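Local coordinates for gene 2 protein (Enterobacteria phage Sf6, PDB 5C12) that serves as the large terminase subunit in viral DNA packaging, this chain being its nuclease domain, which binds magnesium ions in the active site, at residues P246-N249 / L250-L254; M210-K213 / L214-L218; R166-R169 / A170-Y174. The protein carries 1 engineered substitution. One frame throughout, in Å; residues are numbered along the deposited sequence.

How the interactions relate
Interaction 1 holds the magnesium ligand Asp252, and the other two contacts each reach it from another helix. Residues 210-218 of interaction 2 lie about 9 Å away between centres, and Glu217 OE1 accepts from Ala251 N at 3.0 Å, so their helix meets the start of helix 249-256. Interaction 3, about 14 Å from interaction 1 between centres, reaches the metal site through Tyr173, whose OH is 2.6 Å from Asp252 OD1, a probable hydrogen bond. Interactions 2 and 3 are about 19 Å apart between centres and scarcely meet, with Leu218 CD2 4.2 Å from Tyr173 CE1. Glu217 and Tyr173 thus reach the first turn of helix 249-256 from two other helices.

Interaction 1. Residues P246-N249 / L250-L254; sequences PSPN and LADAL. With MG (magnesium ion), chain C.
Asp252 binds a magnesium ion through OD2, at 2.2 Å, while its backbone N returns to Pro248 O. Four waters and OD2 of Asp52 complete the coordination of the ion. One of these ligands, water 1, lies 2.1 Å from the magnesium ion and ties the loop and the first helical residue to the metal, because it donates to both Ser247 OG and Asn249 OD1. Ser247 OG is also hydrogen-bonded to Asp55 OD2. The bond from water 1 to Asn249 OD1 is 2.5 Å, so the asparagine reaches the ion indirectly here; in other structures of this protein it binds manganese.

The CG of Asp252 lies beside its own backbone N and anti to the carbonyl carbon (chi1 -76°), which brings the carboxylate back over the helix start. There OD1 passes at 4.0 Å from Pro248 CG and accepts from the second-shell Tyr173 OH, with a long, weak ion pair to Arg169. The bond from Tyr173 OH, with the metal on OD2, would limit rotation of the carboxylate.

The backbone supports this placement. Asp252 N donates to Pro248 O at 2.9 Å, and Ala253 N donates to Asn249 O at 3.0 Å. Pro248 is the N-cap residue and the centre of an inverse gamma turn, closed by a weak bond from Asn249 N to Ser247 O, and its CB packs 4.1 Å from Ala251 CB. Glu217 OE1 accepts from Ala251 N at this helix start. Carboxylates from a central strand and a late helix sharing a metal are typical of the RNase H-like nuclease site of large terminases.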
loop_
_atom_site.group_PDB
_atom_site.type_symbol
_atom_site.label_atom_id
_atom_site.label_comp_id
_atom_site.label_asym_id
_atom_site.label_seq_id
_atom_site.Cartn_x
_atom_site.Cartn_y
_atom_site.Cartn_z
ATOM N N PRO A 246 -12.551 6.609 -9.774
ATOM C CA PRO A 246 -12.938 6.558 -8.365
ATOM C C PRO A 246 -11.723 6.411 -7.459
ATOM O O PRO A 246 -10.633 6.042 -7.905
ATOM C CB PRO A 246 -13.845 5.322 -8.281
ATOM C CG PRO A 246 -13.542 4.521 -9.478
ATOM C CD PRO A 246 -13.071 5.460 -10.538
ATOM N N SER A 247 -11.924 6.692 -6.180
ATOM C CA SER A 247 -10.824 6.683 -5.226
ATOM C C SER A 247 -10.230 5.278 -5.155
ATOM O O SER A 247 -10.966 4.298 -5.013
ATOM C CB SER A 247 -11.318 7.128 -3.856
ATOM O OG SER A 247 -10.223 7.492 -3.037
ATOM N N PRO A 248 -8.895 5.176 -5.271
ATOM C CA PRO A 248 -8.247 3.865 -5.338
ATOM C C PRO A 248 -7.893 3.340 -3.955
ATOM O O PRO A 248 -6.716 3.260 -3.592
ATOM C CB PRO A 248 -7.003 4.160 -6.175
ATOM C CG PRO A 248 -6.614 5.552 -5.750
ATOM C CD PRO A 248 -7.938 6.267 -5.555
ATOM N N ASN A 249 -8.916 2.984 -3.183
ATOM C CA ASN A 249 -8.690 2.649 -1.783
ATOM C C ASN A 249 -7.934 1.353 -1.560
ATOM O O ASN A 249 -7.220 1.218 -0.565
ATOM C CB ASN A 249 -9.997 2.566 -1.028
ATOM C CG ASN A 249 -10.949 3.664 -1.399
ATOM O OD1 ASN A 249 -10.813 4.770 -0.927
ATOM N ND2 ASN A 249 -11.928 3.361 -2.254
ATOM N N LEU A 250 -8.096 0.376 -2.460
ATOM C CA LEU A 250 -7.344 -0.867 -2.331
ATOM C C LEU A 250 -5.859 -0.609 -2.611
ATOM O O LEU A 250 -4.982 -1.092 -1.880
ATOM C CB LEU A 250 -7.868 -1.942 -3.289
ATOM C CG LEU A 250 -9.334 -2.304 -3.203
ATOM C CD1 LEU A 250 -9.652 -3.262 -4.332
ATOM C CD2 LEU A 250 -9.631 -2.909 -1.845
ATOM N N ALA A 251 -5.580 0.141 -3.684
ATOM C CA ALA A 251 -4.206 0.532 -4.014
ATOM C C ALA A 251 -3.556 1.302 -2.879
ATOM O O ALA A 251 -2.417 1.046 -2.529
ATOM C CB ALA A 251 -4.168 1.374 -5.302
ATOM N N ASP A 252 -4.308 2.235 -2.292
ATOM C CA ASP A 252 -3.747 3.056 -1.212
ATOM C C ASP A 252 -3.438 2.210 0.021
ATOM O O ASP A 252 -2.447 2.430 0.715
ATOM C CB ASP A 252 -4.729 4.169 -0.824
ATOM C CG ASP A 252 -4.767 5.320 -1.821
ATOM O OD1 ASP A 252 -3.984 5.366 -2.799
ATOM O OD2 ASP A 252 -5.622 6.202 -1.614
ATOM N N ALA A 253 -4.318 1.270 0.328
ATOM C CA ALA A 253 -4.133 0.363 1.455
ATOM C C ALA A 253 -2.854 -0.455 1.262
ATOM O O ALA A 253 -2.016 -0.586 2.160
ATOM C CB ALA A 253 -5.351 -0.531 1.609
ATOM N N LEU A 254 -2.646 -0.958 0.042
ATOM C CA LEU A 254 -1.453 -1.732 -0.243
ATOM C C LEU A 254 -0.200 -0.851 -0.128
ATOM O O LEU A 254 0.814 -1.263 0.428
ATOM C CB LEU A 254 -1.571 -2.414 -1.613
ATOM C CG LEU A 254 -0.318 -3.193 -2.013
ATOM C CD1 LEU A 254 -0.058 -4.348 -1.084
ATOM C CD2 LEU A 254 -0.455 -3.659 -3.450
HETATM MG MG MG C . -7.268 6.686 -0.252
HETATM O O HOH W 1 -8.760 6.125 -1.586
HETATM O O HOH W 2 -5.584 7.239 0.998
HETATM O O HOH W 3 -8.523 7.517 0.906
HETATM O O HOH W 4 -7.170 8.560 -1.119
#

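Interaction 2. Residues M210-K213 / L214-L218; sequences MLEK and LFAEL
On helix 208-218, Leu211 and Phe215 pack against each other four residues apart, on its buried side. Leu211 CG sits over one face of the Phe215 ring, 3.9 Å from the centroid and 27° off the ring normal, a CH-pi contact displaced toward the rim. The CD1 methyl meets the far end of the ring, 3.4 Å from Phe215 CE1. Leu211 reaches this place with CG anti to its own N (chi1 -172°). The same CD1 meets Leu214 CD2 at 4.3 Å, continuing the apolar surface. Phe201 meets the Phe215 ring edge-to-face, and Leu29 of helix 26-32 also packs on Phe215.

The backbone bonds follow the regular alpha-helical pattern, from Leu214 N to Met210 O at 3.0 Å through to Glu217 N to Lys213 O, the longest of the four at 3.2 Å. Glu212 OE1 forms a salt bridge with Arg26, and Lys213 NZ one with Glu76. Glu217 extends its carboxylate to the start of the metal-bearing helix 249-256. These turns belong to an alpha-helix packed against helices 26-32 and 249-256, the latter through Leu214 on Leu254 and Leu218 on Ala251.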
loop_
_atom_site.group_PDB
_atom_site.type_symbol
_atom_site.label_atom_id
_atom_site.label_comp_id
_atom_site.label_asym_id
_atom_site.label_seq_id
_atom_site.Cartn_x
_atom_site.Cartn_y
_atom_site.Cartn_z
ATOM N N MET A 210 -10.823 -9.966 -6.028
ATOM C CA MET A 210 -10.229 -8.829 -5.342
ATOM C C MET A 210 -8.856 -8.477 -5.918
ATOM O O MET A 210 -8.462 -7.308 -5.943
ATOM C CB MET A 210 -10.151 -9.069 -3.819
ATOM C CG MET A 210 -11.507 -9.037 -3.088
ATOM S SD MET A 210 -12.476 -7.574 -3.502
ATOM C CE MET A 210 -11.399 -6.286 -2.979
ATOM N N LEU A 211 -8.103 -9.477 -6.365
ATOM C CA LEU A 211 -6.804 -9.196 -6.947
ATOM C C LEU A 211 -6.967 -8.357 -8.220
ATOM O O LEU A 211 -6.221 -7.399 -8.434
ATOM C CB LEU A 211 -6.042 -10.495 -7.233
ATOM C CG LEU A 211 -4.590 -10.344 -7.665
ATOM C CD1 LEU A 211 -3.774 -9.662 -6.600
ATOM C CD2 LEU A 211 -4.006 -11.731 -8.013
ATOM N N GLU A 212 -7.927 -8.725 -9.067
ATOM C CA GLU A 212 -8.240 -7.970 -10.282
ATOM C C GLU A 212 -8.680 -6.534 -9.950
ATOM O O GLU A 212 -8.292 -5.593 -10.644
ATOM C CB GLU A 212 -9.320 -8.667 -11.110
ATOM C CG GLU A 212 -9.707 -7.873 -12.343
ATOM C CD GLU A 212 -8.488 -7.486 -13.161
ATOM O OE1 GLU A 212 -7.659 -8.395 -13.393
ATOM O OE2 GLU A 212 -8.340 -6.292 -13.541
ATOM N N LYS A 213 -9.491 -6.356 -8.913
ATOM C CA LYS A 213 -9.907 -5.000 -8.540
ATOM C C LYS A 213 -8.706 -4.158 -8.124
ATOM O O LYS A 213 -8.584 -2.978 -8.510
ATOM C CB LYS A 213 -10.924 -5.018 -7.379
ATOM C CG LYS A 213 -12.269 -5.612 -7.730
ATOM C CD LYS A 213 -13.279 -5.186 -6.672
ATOM C CE LYS A 213 -14.645 -5.726 -6.939
ATOM N NZ LYS A 213 -15.654 -4.939 -6.162
ATOM N N LEU A 214 -7.809 -4.754 -7.344
ATOM C CA LEU A 214 -6.589 -4.080 -6.926
ATOM C C LEU A 214 -5.771 -3.669 -8.157
ATOM O O LEU A 214 -5.309 -2.533 -8.260
ATOM C CB LEU A 214 -5.749 -4.974 -6.035
ATOM C CG LEU A 214 -4.336 -4.460 -5.757
ATOM C CD1 LEU A 214 -4.372 -3.273 -4.818
ATOM C CD2 LEU A 214 -3.410 -5.574 -5.219
ATOM N N PHE A 215 -5.581 -4.609 -9.076
ATOM C CA PHE A 215 -4.763 -4.333 -10.233
ATOM C C PHE A 215 -5.323 -3.192 -11.074
ATOM O O PHE A 215 -4.568 -2.370 -11.599
ATOM C CB PHE A 215 -4.617 -5.585 -11.095
ATOM C CG PHE A 215 -3.734 -6.652 -10.499
ATOM C CD1 PHE A 215 -3.150 -6.515 -9.254
ATOM C CD2 PHE A 215 -3.469 -7.808 -11.219
ATOM C CE1 PHE A 215 -2.325 -7.508 -8.741
ATOM C CE2 PHE A 215 -2.644 -8.787 -10.705
ATOM C CZ PHE A 215 -2.067 -8.646 -9.481
ATOM N N ALA A 216 -6.641 -3.154 -11.218
ATOM C CA ALA A 216 -7.296 -2.113 -11.996
ATOM C C ALA A 216 -7.124 -0.743 -11.355
ATOM O O ALA A 216 -7.197 0.270 -12.041
ATOM C CB ALA A 216 -8.760 -2.416 -12.160
ATOM N N GLU A 217 -6.949 -0.712 -10.034
ATOM C CA GLU A 217 -6.668 0.533 -9.342
ATOM C C GLU A 217 -5.205 0.907 -9.457
ATOM O O GLU A 217 -4.873 2.056 -9.745
ATOM C CB GLU A 217 -7.083 0.452 -7.854
ATOM C CG GLU A 217 -8.582 0.396 -7.638
ATOM C CD GLU A 217 -8.993 0.472 -6.155
ATOM O OE1 GLU A 217 -8.092 0.611 -5.296
ATOM O OE2 GLU A 217 -10.211 0.385 -5.896
ATOM N N LEU A 218 -4.319 -0.070 -9.282
ATOM C CA LEU A 218 -2.884 0.199 -9.294
ATOM C C LEU A 218 -2.387 0.796 -10.619
ATOM O O LEU A 218 -1.463 1.619 -10.627
ATOM C CB LEU A 218 -2.088 -1.069 -8.971
ATOM C CG LEU A 218 -2.050 -1.525 -7.504
ATOM C CD1 LEU A 218 -1.352 -2.858 -7.381
ATOM C CD2 LEU A 218 -1.335 -0.501 -6.629
#

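Interaction 3. Residues R166-R169 / A170-Y174; sequences RNKR and AQFYY
Residues 168 to 174 form the first two turns of helix 168-189, with i to i+4 backbone bonds running from Gln171 N to Asn167 O at 2.9 Å through Phe172 N to Lys168 O and on to Tyr173 N and Arg169 O at 3.1 Å. Asn167 caps this start: its OD1 accepts from Ala170 N at 3.1 Å, the donor lying nearly along the C=O axis and the N-H pointing well at the oxygen. CG of Asn167 stands between its own backbone N and carbonyl carbon (chi1 53°), and this rotation carries the amide oxygen round to the first turn, where it also lies 3.6 Å from Ala170 CB.

This N-cap opens a long helix of the nuclease domain that runs alongside strand 126-130 and helix 249-256, and on one side of it Arg169 and Tyr173 point the same way, one turn apart. The ring turns its edge to the guanidinium: Tyr173 CE2 stands 3.9 Å above one guanidinium face, toward the rim, with the two planes 82° apart and Arg169 NH1 level with the ring edge. The Arg169 chain, stretched from CG to NE, carries the guanidinium beside the phenol, and the turn about its CD-NE bond (chi4 81°) sets the planes across each other; its NH2 donates to Met234 O, while the phenol reaches on to the metal ligand Asp252.

Elsewhere on the helix Lys168 and Gln171 lie side by side, Lys168 CG 4.0 Å from Gln171 OE1. Both polar ends reach the loop after strand 126-130, the ammonium to Glu134 and Ser135, the amide oxygen to Phe137 N. Phe172, whose CD2 is 4.2 Å from Lys168 CB, packs against Phe130 and Met255.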
loop_
_atom_site.group_PDB
_atom_site.type_symbol
_atom_site.label_atom_id
_atom_site.label_comp_id
_atom_site.label_asym_id
_atom_site.label_seq_id
_atom_site.Cartn_x
_atom_site.Cartn_y
_atom_site.Cartn_z
ATOM N N ARG A 166 8.431 13.937 -3.228
ATOM C CA ARG A 166 7.810 15.072 -2.558
ATOM C C ARG A 166 7.354 14.701 -1.157
ATOM O O ARG A 166 7.587 15.439 -0.195
ATOM C CB ARG A 166 6.627 15.649 -3.344
ATOM C CG ARG A 166 5.931 16.760 -2.539
ATOM C CD ARG A 166 4.932 17.572 -3.305
ATOM N NE ARG A 166 4.542 18.744 -2.514
ATOM C CZ ARG A 166 3.822 19.764 -2.965
ATOM N NH1 ARG A 166 3.390 19.790 -4.217
ATOM N NH2 ARG A 166 3.536 20.774 -2.155
ATOM N N ASN A 167 6.711 13.553 -1.033
ATOM C CA ASN A 167 6.011 13.213 0.198
ATOM C C ASN A 167 5.889 11.711 0.361
ATOM O O ASN A 167 6.354 10.952 -0.488
ATOM C CB ASN A 167 4.633 13.902 0.241
ATOM C CG ASN A 167 3.796 13.643 -1.002
ATOM O OD1 ASN A 167 3.900 12.582 -1.651
ATOM N ND2 ASN A 167 2.942 14.603 -1.333
ATOM N N LYS A 168 5.318 11.279 1.487
ATOM C CA LYS A 168 5.209 9.860 1.776
ATOM C C LYS A 168 4.342 9.106 0.777
ATOM O O LYS A 168 4.634 7.952 0.450
ATOM C CB LYS A 168 4.666 9.635 3.202
ATOM C CG LYS A 168 5.697 9.906 4.275
ATOM C CD LYS A 168 5.135 9.635 5.676
ATOM C CE LYS A 168 6.220 9.699 6.729
ATOM N NZ LYS A 168 6.631 11.089 6.991
ATOM N N ARG A 169 3.287 9.736 0.276
ATOM C CA ARG A 169 2.429 9.085 -0.705
ATOM C C ARG A 169 3.296 8.676 -1.911
ATOM O O ARG A 169 3.211 7.554 -2.408
ATOM C CB ARG A 169 1.298 10.024 -1.152
ATOM C CG ARG A 169 0.432 9.499 -2.300
ATOM C CD ARG A 169 -0.750 10.469 -2.545
ATOM N NE ARG A 169 -1.584 10.106 -3.701
ATOM C CZ ARG A 169 -2.536 9.178 -3.681
ATOM N NH1 ARG A 169 -2.790 8.483 -2.575
ATOM N NH2 ARG A 169 -3.239 8.940 -4.782
ATOM N N ALA A 170 4.127 9.582 -2.400
ATOM C CA ALA A 170 4.994 9.255 -3.522
ATOM C C ALA A 170 6.053 8.246 -3.128
ATOM O O ALA A 170 6.320 7.294 -3.862
ATOM C CB ALA A 170 5.638 10.504 -4.089
ATOM N N GLN A 171 6.677 8.448 -1.985
ATOM C CA GLN A 171 7.724 7.544 -1.528
ATOM C C GLN A 171 7.243 6.098 -1.466
ATOM O O GLN A 171 7.901 5.187 -1.973
ATOM C CB GLN A 171 8.209 7.980 -0.154
ATOM C CG GLN A 171 9.237 7.078 0.491
ATOM C CD GLN A 171 9.657 7.618 1.823
ATOM O OE1 GLN A 171 8.859 8.231 2.535
ATOM N NE2 GLN A 171 10.912 7.414 2.165
ATOM N N PHE A 172 6.092 5.876 -0.856
ATOM C CA PHE A 172 5.653 4.498 -0.667
ATOM C C PHE A 172 4.979 3.906 -1.879
ATOM O O PHE A 172 5.088 2.691 -2.075
ATOM C CB PHE A 172 4.906 4.336 0.654
ATOM C CG PHE A 172 5.824 4.519 1.811
ATOM C CD1 PHE A 172 6.785 3.559 2.076
ATOM C CD2 PHE A 172 5.843 5.695 2.536
ATOM C CE1 PHE A 172 7.686 3.721 3.088
ATOM C CE2 PHE A 172 6.757 5.870 3.563
ATOM C CZ PHE A 172 7.682 4.887 3.829
ATOM N N TYR A 173 4.339 4.708 -2.734
ATOM C CA TYR A 173 3.865 4.161 -4.006
ATOM C C TYR A 173 5.057 3.748 -4.876
ATOM O O TYR A 173 4.995 2.731 -5.570
ATOM C CB TYR A 173 2.952 5.127 -4.768
ATOM C CG TYR A 173 1.482 4.807 -4.637
ATOM C CD1 TYR A 173 0.995 3.585 -5.078
ATOM C CD2 TYR A 173 0.569 5.701 -4.060
ATOM C CE1 TYR A 173 -0.299 3.271 -4.971
ATOM C CE2 TYR A 173 -0.762 5.383 -3.942
ATOM C CZ TYR A 173 -1.194 4.147 -4.403
ATOM O OH TYR A 173 -2.501 3.785 -4.286
ATOM N N TYR A 174 6.156 4.496 -4.836
ATOM C CA TYR A 174 7.342 4.096 -5.596
ATOM C C TYR A 174 8.067 2.911 -4.941
ATOM O O TYR A 174 8.716 2.140 -5.639
ATOM C CB TYR A 174 8.288 5.281 -5.826
ATOM C CG TYR A 174 7.918 6.056 -7.062
ATOM C CD1 TYR A 174 8.325 5.613 -8.319
ATOM C CD2 TYR A 174 7.114 7.195 -6.998
ATOM C CE1 TYR A 174 7.964 6.305 -9.461
ATOM C CE2 TYR A 174 6.759 7.885 -8.142
ATOM C CZ TYR A 174 7.182 7.435 -9.371
ATOM O OH TYR A 174 6.825 8.127 -10.512
#